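Local structure of sulfotransferase (Mus musculus, 5X2B) at residues D33-S38 with C103-I108; A57-T62 with R82-T87. The protein probably transfers sulfuryl groups, as its cytosolic sulfotransferase family does, and binds adenosine-3'-5'-diphosphate and calcium ions. All coordinates share one frame; numbering follows the deposited sequence.

Interaction 1: residues D33-S38 with C103-I108; sequences DIFLVS and CKIIYI
The two methyls of Val37 touch different residues of 103-108: with chi1 at -165°, CG1 stands anti to the backbone N and CG2 anti to the carbonyl carbon. Val37 CG1 reaches Tyr107 CD2 at 3.8 Å, while Val37 CG2 meets Ile105 CG2 at 3.7 Å. Tyr107 CG lies opposite the backbone N (chi1 -179°), and the side chain crosses Val37 at about a right angle. Tyr107 OH is hydrogen-bonded to His155 ND1.

The two strands are parallel neighbours in the central beta-sheet of the sulfotransferase fold, which is related to that of the P-loop NTPases. Strand 34-37 leads through Ser38 toward helix 44-52. Ser38 OG is hydrogen-bonded to Thr44 OG1, and the Ser38 side chain lies about 4 Å, nearest atoms, from the bound adenosine-3'-5'-diphosphate.

Backbone bonds hold the pair in register. Ile106 N donates to Phe35 O at 3.2 Å in an almost straight bond (175°). Val37 N returns one to Ile106 O at 2.7 Å.

Phe35 shares the Val37 face of the sheet. Cys103 CB lies in the plane of its ring, at the edge, and Cys103 SG also lies at the ring edge, a sulfur-aromatic contact. Phe35 CB packs on Ile105 CD1 at 3.7 Å. Val98 of helix 96-101 touches Phe35, Cys103 and Ile105 here. On the other face Leu36 and Ile106 run side by side, with Leu36 CD2 4.1 Å from Ile106 CD1. Both touch helix 44-52, and Ile106 also touches helix 173-191. Water 1 bridges Asp33 and Lys104: it donates to Asp33 O and accepts from Lys104 N at 3.1 Å.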
loop_
_atom_site.group_PDB
_atom_site.type_symbol
_atom_site.label_atom_id
_atom_site.label_comp_id
_atom_site.label_asym_id
_atom_site.label_seq_id
_atom_site.Cartn_x
_atom_site.Cartn_y
_atom_site.Cartn_z
ATOM N N ASP F 33 -3.337 1.057 -17.888
ATOM C CA ASP F 33 -3.243 0.310 -16.658
ATOM C C ASP F 33 -3.052 1.314 -15.599
ATOM O O ASP F 33 -2.297 2.262 -15.773
ATOM C CB ASP F 33 -2.022 -0.559 -16.622
ATOM C CG ASP F 33 -2.260 -1.865 -17.180
ATOM O OD1 ASP F 33 -3.427 -2.250 -17.208
ATOM O OD2 ASP F 33 -1.277 -2.506 -17.579
ATOM N N ILE F 34 -3.693 1.079 -14.470
ATOM C CA ILE F 34 -3.423 1.862 -13.257
ATOM C C ILE F 34 -2.860 0.996 -12.107
ATOM O O ILE F 34 -3.284 -0.111 -11.884
ATOM C CB ILE F 34 -4.696 2.526 -12.759
ATOM C CG1 ILE F 34 -5.306 3.372 -13.866
ATOM C CG2 ILE F 34 -4.433 3.422 -11.514
ATOM C CD1 ILE F 34 -6.633 3.970 -13.466
ATOM N N PHE F 35 -1.912 1.518 -11.366
ATOM C CA PHE F 35 -1.293 0.748 -10.309
ATOM C C PHE F 35 -1.477 1.466 -8.980
ATOM O O PHE F 35 -1.285 2.659 -8.891
ATOM C CB PHE F 35 0.177 0.565 -10.647
ATOM C CG PHE F 35 0.423 -0.455 -11.737
ATOM C CD1 PHE F 35 0.478 -0.089 -13.074
ATOM C CD2 PHE F 35 0.613 -1.775 -11.420
ATOM C CE1 PHE F 35 0.703 -1.015 -14.072
ATOM C CE2 PHE F 35 0.845 -2.707 -12.417
ATOM C CZ PHE F 35 0.877 -2.311 -13.748
ATOM N N LEU F 36 -1.923 0.767 -7.944
ATOM C CA LEU F 36 -2.139 1.433 -6.663
ATOM C C LEU F 36 -1.067 0.903 -5.802
ATOM O O LEU F 36 -1.021 -0.279 -5.580
ATOM C CB LEU F 36 -3.487 1.069 -6.104
ATOM C CG LEU F 36 -4.455 1.349 -7.267
ATOM C CD1 LEU F 36 -5.875 0.849 -7.079
ATOM C CD2 LEU F 36 -4.483 2.824 -7.471
ATOM N N VAL F 37 -0.190 1.763 -5.335
ATOM C CA VAL F 37 1.005 1.296 -4.672
ATOM C C VAL F 37 1.175 1.865 -3.233
ATOM O O VAL F 37 0.819 3.012 -2.922
ATOM C CB VAL F 37 2.224 1.532 -5.589
ATOM C CG1 VAL F 37 3.417 0.760 -5.127
ATOM C CG2 VAL F 37 1.889 1.097 -6.980
ATOM N N SER F 38 1.664 0.992 -2.352
ATOM C CA SER F 38 1.866 1.277 -0.931
ATOM C C SER F 38 2.747 0.159 -0.344
ATOM O O SER F 38 2.831 -0.929 -0.882
ATOM C CB SER F 38 0.544 1.256 -0.177
ATOM O OG SER F 38 0.202 -0.084 0.085
ATOM N N CYS F 103 2.510 4.017 -17.004
ATOM C CA CYS F 103 1.178 3.852 -16.501
ATOM C C CYS F 103 1.090 4.809 -15.347
ATOM O O CYS F 103 2.078 5.088 -14.652
ATOM C CB CYS F 103 0.959 2.404 -16.068
ATOM S SG CYS F 103 1.548 1.207 -17.308
ATOM N N LYS F 104 -0.093 5.336 -15.150
ATOM C CA LYS F 104 -0.344 6.126 -13.992
ATOM C C LYS F 104 -0.081 5.315 -12.735
ATOM O O LYS F 104 -0.489 4.152 -12.644
ATOM C CB LYS F 104 -1.768 6.560 -14.009
ATOM C CG LYS F 104 -1.957 7.659 -14.931
ATOM C CD LYS F 104 -3.095 8.482 -14.483
ATOM C CE LYS F 104 -3.616 9.257 -15.651
ATOM N NZ LYS F 104 -3.708 10.689 -15.321
ATOM N N ILE F 105 0.600 5.940 -11.776
ATOM C CA ILE F 105 0.872 5.333 -10.466
ATOM C C ILE F 105 0.382 6.247 -9.363
ATOM O O ILE F 105 0.650 7.438 -9.382
ATOM C CB ILE F 105 2.380 5.069 -10.175
ATOM C CG1 ILE F 105 3.059 4.333 -11.342
ATOM C CG2 ILE F 105 2.525 4.277 -8.856
ATOM C CD1 ILE F 105 3.021 2.863 -11.265
ATOM N N ILE F 106 -0.384 5.659 -8.437
ATOM C CA ILE F 106 -0.758 6.316 -7.194
ATOM C C ILE F 106 -0.059 5.559 -6.088
ATOM O O ILE F 106 -0.308 4.368 -5.887
ATOM C CB ILE F 106 -2.269 6.331 -6.937
ATOM C CG1 ILE F 106 -2.994 6.987 -8.098
ATOM C CG2 ILE F 106 -2.544 7.141 -5.685
ATOM C CD1 ILE F 106 -4.447 6.843 -8.012
ATOM N N TYR F 107 0.862 6.254 -5.425
ATOM C CA TYR F 107 1.651 5.672 -4.353
ATOM C C TYR F 107 1.210 6.251 -3.036
ATOM O O TYR F 107 1.420 7.430 -2.786
ATOM C CB TYR F 107 3.111 6.017 -4.550
ATOM C CG TYR F 107 3.944 5.415 -3.499
ATOM C CD1 TYR F 107 4.170 6.086 -2.308
ATOM C CD2 TYR F 107 4.478 4.152 -3.676
ATOM C CE1 TYR F 107 4.955 5.513 -1.304
ATOM C CE2 TYR F 107 5.273 3.572 -2.691
ATOM C CZ TYR F 107 5.500 4.246 -1.504
ATOM O OH TYR F 107 6.272 3.601 -0.543
ATOM N N ILE F 108 0.606 5.436 -2.191
ATOM C CA ILE F 108 0.164 5.929 -0.925
ATOM C C ILE F 108 1.202 5.688 0.194
ATOM O O ILE F 108 1.928 4.709 0.191
ATOM C CB ILE F 108 -1.213 5.368 -0.616
ATOM C CG1 ILE F 108 -1.699 5.977 0.690
ATOM C CG2 ILE F 108 -1.192 3.844 -0.577
ATOM C CD1 ILE F 108 -3.176 5.700 0.965
HETATM O O HOH W 1 -2.256 4.823 -17.288
#

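Interaction 2: residues A57-T62 with R82-T87; sequences AGITLT and RRAIPT
Arg82, Thr62 and Ala84 carry this contact: Arg82 lies along Ile59, Ala84 sits against Ile59 and Leu61, and Thr62 reaches back to the Ala84 carbonyl. The two strands belong to a beta-alpha-beta unit. Strand 59-61 is followed by helix 72-77, and the chain returns as strand 82-87, parallel to the first. Within this chain 59-61 is an outermost strand of the sheet.

Arg82 runs extended from CG to NE, side by side with Ile59 and pointing the same way. Its aliphatic part packs closely, with Arg82 CD 3.4 Å from Ile59 CG1. The guanidinium has two polar partners, Asp32 O and water 2. Arg82 NE donates to Asp32 O. Arg82 NH1 gives a bond of 2.7 Å to water 2, which lies at the edge of the group, in its plane, and donates in turn to Ala57 O.

Ala84 is on the same face as Arg82. Ala84 CB touches Ile59 CG2 and Leu61 CD1, each at 3.7 Å. Ala84 N donates to Thr60 O at 2.8 Å.

Thr62 grips the Ala84 carbonyl twice. Thr62 N donates to Ala84 O at 2.9 Å, almost straight at 173°. With chi1 at 78°, OG1 lies between the backbone N and carbonyl carbon of Thr62, near the same oxygen. Thr62 OG1 adds a longer bond of 3.3 Å to Ala84 O from 32° off the carbonyl plane. Thr62 OG1 also rests 3.4 Å from Pro86 CD.

Pro86 has no N-H, and its ring packs against Thr62 O where the next backbone bond of a parallel pair would form. This is consistent with the pairing between the two segments ending here, with the doubly hydrogen-bonded Ala84 carbonyl as its last acceptor.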
loop_
_atom_site.group_PDB
_atom_site.type_symbol
_atom_site.label_atom_id
_atom_site.label_comp_id
_atom_site.label_asym_id
_atom_site.label_seq_id
_atom_site.Cartn_x
_atom_site.Cartn_y
_atom_site.Cartn_z
ATOM N N ALA F 57 -16.427 4.430 -13.934
ATOM C CA ALA F 57 -15.119 4.877 -14.315
ATOM C C ALA F 57 -14.652 3.900 -15.338
ATOM O O ALA F 57 -13.683 4.125 -16.087
ATOM C CB ALA F 57 -14.238 4.874 -13.157
ATOM N N GLY F 58 -15.383 2.803 -15.399
ATOM C CA GLY F 58 -15.063 1.757 -16.326
ATOM C C GLY F 58 -13.792 1.055 -15.914
ATOM O O GLY F 58 -13.053 0.555 -16.755
ATOM N N ILE F 59 -13.525 0.981 -14.619
ATOM C CA ILE F 59 -12.269 0.373 -14.178
ATOM C C ILE F 59 -12.409 -0.939 -13.399
ATOM O O ILE F 59 -13.010 -0.956 -12.326
ATOM C CB ILE F 59 -11.575 1.322 -13.279
ATOM C CG1 ILE F 59 -11.016 2.455 -14.103
ATOM C CG2 ILE F 59 -10.479 0.626 -12.514
ATOM C CD1 ILE F 59 -10.714 3.603 -13.237
ATOM N N THR F 60 -11.847 -2.031 -13.907
ATOM C CA THR F 60 -11.811 -3.273 -13.113
ATOM C C THR F 60 -10.789 -3.131 -12.009
ATOM O O THR F 60 -9.722 -2.544 -12.238
ATOM C CB THR F 60 -11.431 -4.516 -13.966
ATOM O OG1 THR F 60 -12.374 -4.682 -15.018
ATOM C CG2 THR F 60 -11.453 -5.778 -13.136
ATOM N N LEU F 61 -11.090 -3.603 -10.811
ATOM C CA LEU F 61 -10.036 -3.646 -9.804
ATOM C C LEU F 61 -9.497 -5.026 -9.612
ATOM O O LEU F 61 -10.185 -5.885 -9.112
ATOM C CB LEU F 61 -10.489 -3.167 -8.451
ATOM C CG LEU F 61 -9.235 -3.185 -7.572
ATOM C CD1 LEU F 61 -8.713 -1.790 -7.404
ATOM C CD2 LEU F 61 -9.509 -3.793 -6.245
ATOM N N THR F 62 -8.235 -5.238 -9.927
ATOM C CA THR F 62 -7.749 -6.591 -9.954
ATOM C C THR F 62 -7.204 -7.112 -8.599
ATOM O O THR F 62 -7.585 -6.644 -7.538
ATOM C CB THR F 62 -6.692 -6.727 -11.013
ATOM O OG1 THR F 62 -5.460 -6.191 -10.537
ATOM C CG2 THR F 62 -7.107 -6.001 -12.243
ATOM N N ARG F 82 -10.379 -1.368 -18.281
ATOM C CA ARG F 82 -9.303 -0.640 -17.667
ATOM C C ARG F 82 -9.000 -1.241 -16.343
ATOM O O ARG F 82 -9.884 -1.486 -15.516
ATOM C CB ARG F 82 -9.696 0.795 -17.406
ATOM C CG ARG F 82 -8.518 1.614 -16.919
ATOM C CD ARG F 82 -8.885 3.016 -16.741
ATOM N NE ARG F 82 -7.671 3.795 -16.701
ATOM C CZ ARG F 82 -7.649 5.097 -16.476
ATOM N NH1 ARG F 82 -8.800 5.756 -16.250
ATOM N NH2 ARG F 82 -6.473 5.733 -16.470
ATOM N N ARG F 83 -7.714 -1.396 -16.138
ATOM C CA ARG F 83 -7.200 -2.166 -15.055
ATOM C C ARG F 83 -6.621 -1.301 -13.969
ATOM O O ARG F 83 -5.698 -0.520 -14.238
ATOM C CB ARG F 83 -6.109 -3.051 -15.625
ATOM C CG ARG F 83 -6.619 -4.033 -16.609
ATOM C CD ARG F 83 -5.608 -5.123 -16.819
ATOM N NE ARG F 83 -4.350 -4.540 -17.249
ATOM C CZ ARG F 83 -3.428 -5.199 -17.921
ATOM N NH1 ARG F 83 -3.645 -6.453 -18.245
ATOM N NH2 ARG F 83 -2.305 -4.599 -18.285
ATOM N N ALA F 84 -7.156 -1.448 -12.744
ATOM C CA ALA F 84 -6.496 -0.968 -11.500
ATOM C C ALA F 84 -5.769 -2.115 -10.805
ATOM O O ALA F 84 -6.395 -3.070 -10.341
ATOM C CB ALA F 84 -7.496 -0.377 -10.545
ATOM N N ILE F 85 -4.446 -2.029 -10.763
ATOM C CA ILE F 85 -3.610 -3.131 -10.337
ATOM C C ILE F 85 -2.927 -2.835 -8.996
ATOM O O ILE F 85 -2.115 -1.906 -8.863
ATOM C CB ILE F 85 -2.591 -3.399 -11.387
ATOM C CG1 ILE F 85 -3.318 -3.610 -12.729
ATOM C CG2 ILE F 85 -1.745 -4.562 -10.955
ATOM C CD1 ILE F 85 -2.424 -3.470 -13.955
ATOM N N PRO F 86 -3.316 -3.588 -7.960
ATOM C CA PRO F 86 -2.734 -3.226 -6.679
ATOM C C PRO F 86 -1.414 -3.941 -6.493
ATOM O O PRO F 86 -1.251 -5.002 -7.116
ATOM C CB PRO F 86 -3.782 -3.712 -5.688
ATOM C CG PRO F 86 -4.560 -4.767 -6.425
ATOM C CD PRO F 86 -4.507 -4.445 -7.826
ATOM N N THR F 87 -0.493 -3.378 -5.702
ATOM C CA THR F 87 0.819 -4.023 -5.491
ATOM C C THR F 87 1.621 -3.484 -4.278
ATOM O O THR F 87 1.362 -2.375 -3.802
ATOM C CB THR F 87 1.678 -3.907 -6.789
ATOM O OG1 THR F 87 2.818 -4.743 -6.686
ATOM C CG2 THR F 87 2.133 -2.472 -7.023
HETATM O O HOH W 2 -11.477 5.580 -16.324
HETATM O O HOH W 3 -12.819 0.499 -19.730
#

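Interactions 1 and 2 are parts of one parallel sheet, with centres about 10 Å apart. Strands 34-37 and 82-87 are neighbours in it, and four of its five strands run in the order 59-61, 82-87, 34-37, 104-109. Across that seam Asp33 OD2 forms a salt bridge with Arg83 NH2. Phe35 CZ packs on Ile85 CD1 at 3.5 Å, and Ile34 CD1 on Arg82 CZ at 3.4 Å. Interaction 1 is the closer to the nucleotide: the Pro86 side chain of interaction 2 is about 10 Å from the bound adenosine-3'-5'-diphosphate, more than twice as far as Ser38. The calcium ion lies about 10 Å from the Phe35 side chain and about 13 Å from that of Ile85.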